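Beta-hexosaminidase (Neisseria gonorrhoeae, PDB 6JTJ) probably cleaves terminal N-acetylglucosamine from peptidoglycan fragments during cell-wall recycling, as a family 3 glycoside hydrolase of the NagZ subfamily. Local coordinates at residues C[139-152]-C[191-205]. Numbering follows the deposited sequence.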
ATOM      1  N   ALA C 139       3.124 -25.072 -11.767  1.00 33.55           N
ATOM      2  CA  ALA C 139       2.695 -23.726 -11.419  1.00 34.18           C
ATOM      3  C   ALA C 139       1.579 -23.245 -12.344  1.00 33.21           C
ATOM      4  O   ALA C 139       0.600 -22.667 -11.875  1.00 32.39           O
ATOM      5  CB  ALA C 139       3.891 -22.779 -11.454  1.00 34.76           C
ATOM      6  N   GLU C 140       1.726 -23.475 -13.652  1.00 34.07           N
ATOM      7  CA  GLU C 140       0.684 -23.087 -14.611  1.00 33.23           C
ATOM      8  C   GLU C 140      -0.607 -23.804 -14.318  1.00 35.79           C
ATOM      9  O   GLU C 140      -1.686 -23.207 -14.373  1.00 33.45           O
ATOM     10  CB  GLU C 140       1.128 -23.338 -16.046  1.00 34.66           C
ATOM     11  CG  GLU C 140       2.232 -22.404 -16.520  1.00 36.31           C
ATOM     12  CD  GLU C 140       2.538 -22.565 -18.004  1.00 40.95           C
ATOM     13  OE1 GLU C 140       1.869 -23.397 -18.663  1.00 45.33           O
ATOM     14  OE2 GLU C 140       3.436 -21.845 -18.517  1.00 39.87           O
ATOM     15  N   THR C 141      -0.513 -25.089 -14.002  1.00 34.31           N
ATOM     16  CA  THR C 141      -1.693 -25.865 -13.676  1.00 36.67           C
ATOM     17  C   THR C 141      -2.386 -25.302 -12.453  1.00 34.85           C
ATOM     18  O   THR C 141      -3.620 -25.185 -12.398  1.00 36.32           O
ATOM     19  CB  THR C 141      -1.306 -27.334 -13.407  1.00 41.93           C
ATOM     20  OG1 THR C 141      -0.681 -27.875 -14.580  1.00 46.98           O
ATOM     21  CG2 THR C 141      -2.524 -28.181 -13.051  1.00 41.54           C
ATOM     22  N   ALA C 142      -1.589 -24.968 -11.451  1.00 33.23           N
ATOM     23  CA  ALA C 142      -2.141 -24.396 -10.230  1.00 30.94           C
ATOM     24  C   ALA C 142      -2.789 -23.034 -10.525  1.00 26.73           C
ATOM     25  O   ALA C 142      -3.892 -22.763 -10.058  1.00 28.44           O
ATOM     26  CB  ALA C 142      -1.045 -24.248  -9.189  1.00 33.73           C
ATOM     27  N   ALA C 143      -2.110 -22.205 -11.314  1.00 27.14           N
ATOM     28  CA  ALA C 143      -2.649 -20.891 -11.714  1.00 27.91           C
ATOM     29  C   ALA C 143      -3.993 -21.023 -12.416  1.00 26.65           C
ATOM     30  O   ALA C 143      -4.934 -20.279 -12.120  1.00 28.86           O
ATOM     31  CB  ALA C 143      -1.651 -20.143 -12.585  1.00 27.18           C
ATOM     32  N   GLY C 144      -4.117 -22.003 -13.303  1.00 29.14           N
ATOM     33  CA  GLY C 144      -5.380 -22.252 -14.022  1.00 26.55           C
ATOM     34  C   GLY C 144      -6.524 -22.589 -13.095  1.00 28.23           C
ATOM     35  O   GLY C 144      -7.657 -22.094 -13.249  1.00 30.03           O
ATOM     36  N   GLN C 145      -6.240 -23.397 -12.089  1.00 30.13           N
ATOM     37  CA  GLN C 145      -7.250 -23.752 -11.082  1.00 30.81           C
ATOM     38  C   GLN C 145      -7.638 -22.577 -10.205  1.00 27.16           C
ATOM     39  O   GLN C 145      -8.818 -22.376  -9.913  1.00 27.05           O
ATOM     40  CB  GLN C 145      -6.744 -24.889 -10.181  1.00 36.79           C
ATOM     41  CG  GLN C 145      -6.552 -26.242 -10.904  1.00 40.47           C
ATOM     42  CD  GLN C 145      -7.820 -26.727 -11.651  1.00 42.45           C
ATOM     43  OE1 GLN C 145      -8.890 -26.926 -11.061  1.00 46.82           O
ATOM     44  NE2 GLN C 145      -7.718 -26.814 -12.980  1.00 44.28           N
ATOM     45  N   VAL C 146      -6.662 -21.770  -9.813  1.00 27.64           N
ATOM     46  CA  VAL C 146      -6.971 -20.553  -9.042  1.00 26.45           C
ATOM     47  C   VAL C 146      -7.881 -19.643  -9.858  1.00 24.32           C
ATOM     48  O   VAL C 146      -8.903 -19.190  -9.369  1.00 24.81           O
ATOM     49  CB  VAL C 146      -5.691 -19.806  -8.609  1.00 27.24           C
ATOM     50  CG1 VAL C 146      -6.037 -18.446  -8.024  1.00 27.24           C
ATOM     51  CG2 VAL C 146      -4.926 -20.634  -7.579  1.00 27.72           C
ATOM     52  N   GLY C 147      -7.532 -19.411 -11.115  1.00 26.47           N
ATOM     53  CA  GLY C 147      -8.359 -18.560 -11.995  1.00 27.89           C
ATOM     54  C   GLY C 147      -9.775 -19.067 -12.155  1.00 28.60           C
ATOM     55  O   GLY C 147     -10.744 -18.316 -12.064  1.00 26.33           O
ATOM     56  N   ARG C 148      -9.890 -20.372 -12.350  1.00 33.76           N
ATOM     57  CA  ARG C 148     -11.196 -21.000 -12.495  1.00 34.67           C
ATOM     58  C   ARG C 148     -12.073 -20.836 -11.261  1.00 34.31           C
ATOM     59  O   ARG C 148     -13.249 -20.482 -11.352  1.00 31.55           O
ATOM     60  CB  ARG C 148     -11.015 -22.485 -12.823  1.00 41.87           C
ATOM     61  CG  ARG C 148     -12.324 -23.178 -13.195  1.00 47.01           C
ATOM     62  CD  ARG C 148     -12.190 -24.681 -13.356  1.00 51.14           C
ATOM     63  NE  ARG C 148     -13.531 -25.275 -13.521  1.00 53.93           N
ATOM     64  CZ  ARG C 148     -13.837 -26.562 -13.361  1.00 60.15           C
ATOM     65  NH1 ARG C 148     -12.889 -27.434 -13.023  1.00 62.56           N
ATOM     66  NH2 ARG C 148     -15.101 -26.977 -13.529  1.00 62.57           N
ATOM     67  N   VAL C 149     -11.509 -21.126 -10.096  1.00 33.73           N
ATOM     68  CA  VAL C 149     -12.270 -21.011  -8.861  1.00 32.00           C
ATOM     69  C   VAL C 149     -12.642 -19.572  -8.602  1.00 32.83           C
ATOM     70  O   VAL C 149     -13.786 -19.254  -8.286  1.00 34.60           O
ATOM     71  CB  VAL C 149     -11.459 -21.573  -7.684  1.00 34.81           C
ATOM     72  CG1 VAL C 149     -12.121 -21.255  -6.352  1.00 36.05           C
ATOM     73  CG2 VAL C 149     -11.304 -23.083  -7.845  1.00 36.14           C
ATOM     74  N   LEU C 150     -11.654 -18.693  -8.722  1.00 32.56           N
ATOM     75  CA  LEU C 150     -11.856 -17.274  -8.481  1.00 30.38           C
ATOM     76  C   LEU C 150     -13.041 -16.758  -9.295  1.00 26.91           C
ATOM     77  O   LEU C 150     -13.976 -16.167  -8.759  1.00 30.09           O
ATOM     78  CB  LEU C 150     -10.561 -16.543  -8.866  1.00 29.73           C
ATOM     79  CG  LEU C 150     -10.394 -15.047  -8.652  1.00 29.11           C
ATOM     80  CD1 LEU C 150      -8.907 -14.746  -8.762  1.00 28.06           C
ATOM     81  CD2 LEU C 150     -11.173 -14.218  -9.666  1.00 28.75           C
ATOM     82  N   ALA C 151     -12.972 -16.988 -10.597  1.00 26.64           N
ATOM     83  CA  ALA C 151     -13.958 -16.451 -11.524  1.00 27.31           C
ATOM     84  C   ALA C 151     -15.326 -17.118 -11.355  1.00 28.04           C
ATOM     85  O   ALA C 151     -16.345 -16.429 -11.297  1.00 28.43           O
ATOM     86  CB  ALA C 151     -13.467 -16.601 -12.966  1.00 27.08           C
ATOM     87  N   THR C 152     -15.344 -18.442 -11.250  1.00 29.48           N
ATOM     88  CA  THR C 152     -16.612 -19.172 -11.200  1.00 30.89           C
ATOM     89  C   THR C 152     -17.452 -18.758  -9.994  1.00 34.68           C
ATOM     90  O   THR C 152     -18.642 -18.516 -10.121  1.00 34.37           O
ATOM     91  CB  THR C 152     -16.405 -20.694 -11.202  1.00 30.89           C
ATOM     92  OG1 THR C 152     -15.632 -21.086 -12.345  1.00 29.72           O
ATOM     93  CG2 THR C 152     -17.758 -21.407 -11.257  1.00 34.10           C
ATOM     94  N   ARG C 191       3.891 -16.027 -18.069  1.00 25.65           N
ATOM     95  CA  ARG C 191       3.324 -17.368 -18.222  1.00 27.41           C
ATOM     96  C   ARG C 191       2.303 -17.709 -17.137  1.00 25.28           C
ATOM     97  O   ARG C 191       1.259 -18.297 -17.431  1.00 24.14           O
ATOM     98  CB  ARG C 191       4.442 -18.417 -18.313  1.00 30.59           C
ATOM     99  CG  ARG C 191       5.354 -18.189 -19.562  1.00 35.62           C
ATOM    100  CD  ARG C 191       5.064 -19.216 -20.643  1.00 37.14           C
ATOM    101  NE  ARG C 191       3.674 -19.372 -21.055  1.00 39.89           N
ATOM    102  CZ  ARG C 191       3.083 -18.853 -22.138  1.00 37.55           C
ATOM    103  NH1 ARG C 191       3.712 -18.022 -22.954  1.00 34.90           N
ATOM    104  NH2 ARG C 191       1.813 -19.184 -22.387  1.00 38.20           N
ATOM    105  N   LEU C 192       2.562 -17.320 -15.885  1.00 23.69           N
ATOM    106  CA  LEU C 192       1.569 -17.570 -14.840  1.00 23.01           C
ATOM    107  C   LEU C 192       0.310 -16.764 -15.094  1.00 21.78           C
ATOM    108  O   LEU C 192      -0.808 -17.240 -14.887  1.00 24.03           O
ATOM    109  CB  LEU C 192       2.152 -17.257 -13.458  1.00 24.74           C
ATOM    110  CG  LEU C 192       3.286 -18.218 -13.074  1.00 25.11           C
ATOM    111  CD1 LEU C 192       4.090 -17.687 -11.894  1.00 24.44           C
ATOM    112  CD2 LEU C 192       2.698 -19.588 -12.754  1.00 25.77           C
ATOM    113  N   ALA C 193       0.489 -15.534 -15.557  1.00 22.85           N
ATOM    114  CA  ALA C 193      -0.657 -14.676 -15.857  1.00 23.27           C
ATOM    115  C   ALA C 193      -1.517 -15.290 -16.967  1.00 23.95           C
ATOM    116  O   ALA C 193      -2.734 -15.324 -16.857  1.00 25.74           O
ATOM    117  CB  ALA C 193      -0.167 -13.282 -16.259  1.00 22.81           C
ATOM    118  N   LEU C 194      -0.881 -15.742 -18.039  1.00 24.75           N
ATOM    119  CA  LEU C 194      -1.605 -16.369 -19.149  1.00 26.39           C
ATOM    120  C   LEU C 194      -2.378 -17.606 -18.720  1.00 25.68           C
ATOM    121  O   LEU C 194      -3.531 -17.813 -19.115  1.00 24.78           O
ATOM    122  CB  LEU C 194      -0.639 -16.732 -20.277  1.00 27.25           C
ATOM    123  CG  LEU C 194      -0.050 -15.561 -21.052  1.00 27.17           C
ATOM    124  CD1 LEU C 194       1.140 -16.024 -21.893  1.00 29.70           C
ATOM    125  CD2 LEU C 194      -1.103 -14.916 -21.943  1.00 28.83           C
ATOM    126  N   ALA C 195      -1.776 -18.394 -17.835  1.00 26.50           N
ATOM    127  CA  ALA C 195      -2.458 -19.570 -17.280  1.00 24.74           C
ATOM    128  C   ALA C 195      -3.615 -19.177 -16.393  1.00 26.08           C
ATOM    129  O   ALA C 195      -4.694 -19.815 -16.405  1.00 25.34           O
ATOM    130  CB  ALA C 195      -1.467 -20.425 -16.496  1.00 26.38           C
ATOM    131  N   LEU C 196      -3.414 -18.149 -15.571  1.00 25.27           N
ATOM    132  CA  LEU C 196      -4.525 -17.670 -14.746  1.00 24.74           C
ATOM    133  C   LEU C 196      -5.652 -17.203 -15.657  1.00 22.48           C
ATOM    134  O   LEU C 196      -6.827 -17.468 -15.391  1.00 23.21           O
ATOM    135  CB  LEU C 196      -4.075 -16.512 -13.843  1.00 25.79           C
ATOM    136  CG  LEU C 196      -5.152 -16.046 -12.849  1.00 26.78           C
ATOM    137  CD1 LEU C 196      -5.060 -16.798 -11.531  1.00 27.24           C
ATOM    138  CD2 LEU C 196      -5.021 -14.559 -12.588  1.00 26.18           C
ATOM    139  N   GLN C 197      -5.287 -16.477 -16.709  1.00 23.37           N
ATOM    140  CA  GLN C 197      -6.268 -15.907 -17.648  1.00 23.25           C
ATOM    141  C   GLN C 197      -7.164 -16.992 -18.274  1.00 24.12           C
ATOM    142  O   GLN C 197      -8.380 -16.827 -18.357  1.00 25.78           O
ATOM    143  CB  GLN C 197      -5.539 -15.093 -18.729  1.00 23.86           C
ATOM    144  CG  GLN C 197      -6.437 -14.561 -19.842  1.00 25.43           C
ATOM    145  CD  GLN C 197      -5.738 -13.545 -20.714  1.00 25.00           C
ATOM    146  OE1 GLN C 197      -5.949 -12.337 -20.565  1.00 26.74           O
ATOM    147  NE2 GLN C 197      -4.852 -14.015 -21.592  1.00 24.92           N
ATOM    148  N   LYS C 198      -6.567 -18.113 -18.661  1.00 25.47           N
ATOM    149  CA  LYS C 198      -7.337 -19.268 -19.182  1.00 25.57           C
ATOM    150  C   LYS C 198      -8.277 -19.845 -18.144  1.00 25.70           C
ATOM    151  O   LYS C 198      -9.426 -20.176 -18.442  1.00 25.92           O
ATOM    152  CB  LYS C 198      -6.391 -20.368 -19.657  1.00 27.42           C
ATOM    153  CG  LYS C 198      -5.697 -20.041 -20.958  1.00 29.07           C
ATOM    154  CD  LYS C 198      -4.868 -21.209 -21.480  1.00 32.57           C
ATOM    155  CE  LYS C 198      -3.839 -20.713 -22.463  1.00 32.59           C
ATOM    156  NZ  LYS C 198      -2.609 -21.540 -22.411  1.00 33.34           N
ATOM    157  N   GLY C 199      -7.819 -19.904 -16.892  1.00 25.75           N
ATOM    158  CA  GLY C 199      -8.684 -20.300 -15.787  1.00 23.94           C
ATOM    159  C   GLY C 199      -9.863 -19.374 -15.602  1.00 25.55           C
ATOM    160  O   GLY C 199     -11.008 -19.823 -15.412  1.00 25.13           O
ATOM    161  N   LEU C 200      -9.591 -18.063 -15.619  1.00 25.00           N
ATOM    162  CA  LEU C 200     -10.652 -17.068 -15.482  1.00 23.60           C
ATOM    163  C   LEU C 200     -11.710 -17.278 -16.557  1.00 23.74           C
ATOM    164  O   LEU C 200     -12.902 -17.175 -16.280  1.00 24.47           O
ATOM    165  CB  LEU C 200     -10.075 -15.635 -15.588  1.00 25.18           C
ATOM    166  CG  LEU C 200      -9.128 -15.147 -14.467  1.00 24.44           C
ATOM    167  CD1 LEU C 200      -8.519 -13.812 -14.848  1.00 24.47           C
ATOM    168  CD2 LEU C 200      -9.857 -15.047 -13.135  1.00 23.81           C
ATOM    169  N   ALA C 201     -11.265 -17.478 -17.794  1.00 26.59           N
ATOM    170  CA  ALA C 201     -12.188 -17.626 -18.934  1.00 28.48           C
ATOM    171  C   ALA C 201     -13.079 -18.860 -18.766  1.00 31.11           C
ATOM    172  O   ALA C 201     -14.254 -18.831 -19.099  1.00 29.01           O
ATOM    173  CB  ALA C 201     -11.406 -17.690 -20.234  1.00 28.06           C
ATOM    174  N   LYS C 202     -12.539 -19.929 -18.192  1.00 34.80           N
ATOM    175  CA  LYS C 202     -13.383 -21.078 -17.834  1.00 35.89           C
ATOM    176  C   LYS C 202     -14.481 -20.688 -16.878  1.00 38.08           C
ATOM    177  O   LYS C 202     -15.594 -21.208 -16.966  1.00 40.37           O
ATOM    178  CB  LYS C 202     -12.557 -22.189 -17.220  1.00 41.04           C
ATOM    179  CG  LYS C 202     -12.084 -23.168 -18.252  1.00 44.64           C
ATOM    180  CD  LYS C 202     -11.156 -24.201 -17.660  1.00 46.64           C
ATOM    181  CE  LYS C 202     -10.360 -24.904 -18.732  1.00 47.18           C
ATOM    182  NZ  LYS C 202     -11.073 -25.100 -20.021  1.00 48.91           N
ATOM    183  N   GLY C 203     -14.178 -19.765 -15.973  1.00 32.50           N
ATOM    184  CA  GLY C 203     -15.163 -19.270 -15.030  1.00 29.35           C
ATOM    185  C   GLY C 203     -16.035 -18.152 -15.558  1.00 29.04           C
ATOM    186  O   GLY C 203     -16.794 -17.552 -14.797  1.00 28.97           O
ATOM    187  N   GLY C 204     -15.924 -17.853 -16.845  1.00 28.68           N
ATOM    188  CA  GLY C 204     -16.776 -16.871 -17.499  1.00 27.78           C
ATOM    189  C   GLY C 204     -16.182 -15.479 -17.668  1.00 29.07           C
ATOM    190  O   GLY C 204     -16.862 -14.590 -18.184  1.00 28.43           O
ATOM    191  N   MET C 205     -14.934 -15.271 -17.246  1.00 29.56           N
ATOM    192  CA  MET C 205     -14.396 -13.908 -17.109  1.00 28.93           C
ATOM    193  C   MET C 205     -13.190 -13.619 -17.988  1.00 26.65           C
ATOM    194  O   MET C 205     -12.357 -14.474 -18.217  1.00 24.92           O
ATOM    195  CB  MET C 205     -14.002 -13.650 -15.653  1.00 29.96           C
ATOM    196  CG  MET C 205     -15.154 -13.729 -14.660  1.00 30.38           C
ATOM    197  SD  MET C 205     -14.697 -13.103 -13.027  1.00 30.77           S
ATOM    198  CE  MET C 205     -16.340 -12.910 -12.305  1.00 30.60           C
TER
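Two neighbouring helices of the TIM-barrel-like catalytic domain, 136-155 and 186-202, pack here through small residues: A143, G147 and A151, spaced four apart, lie against A195, G199 and G203, with G144 beside A195 and G199. The axes of their contacting portions come within 6.4 Å and cross at -35°. G147 and G199 bring the two main chains into direct contact, G147 C lying 3.5 Å from G199 C. These small-xxx-small repeats and the close, roughly parallel crossing resemble GxxxG-type helix packing, and CA-H...O contacts accompany them: G199 CA meets G144 O at 3.3 Å, and R148 CA meets G199 O at 3.2 Å.

L192, L196 and L200 line one flank. L196 turns its CG anti to the backbone N (chi1 -174°), which lays CD1 against A143 O and the CG1 of V146. At the N-terminal end the methyl of A139 rests on L192 CD2; toward the C-terminal end CD2 of L200 lies 3.8 Å from CD2 of L150. A Schellman motif ends helix 186-202, with G204 at positive phi, and leads into M205, whose extended chain brings SD to 3.7 Å from A151 CB. T152 OG1 approaches G203 CA and donates to R148 O, which also accepts from T152 N on the opposite face of its carbonyl plane. Near A139, a long salt bridge joins E140 OE2 to the guanidinium edge at R191 NE (3.6 Å).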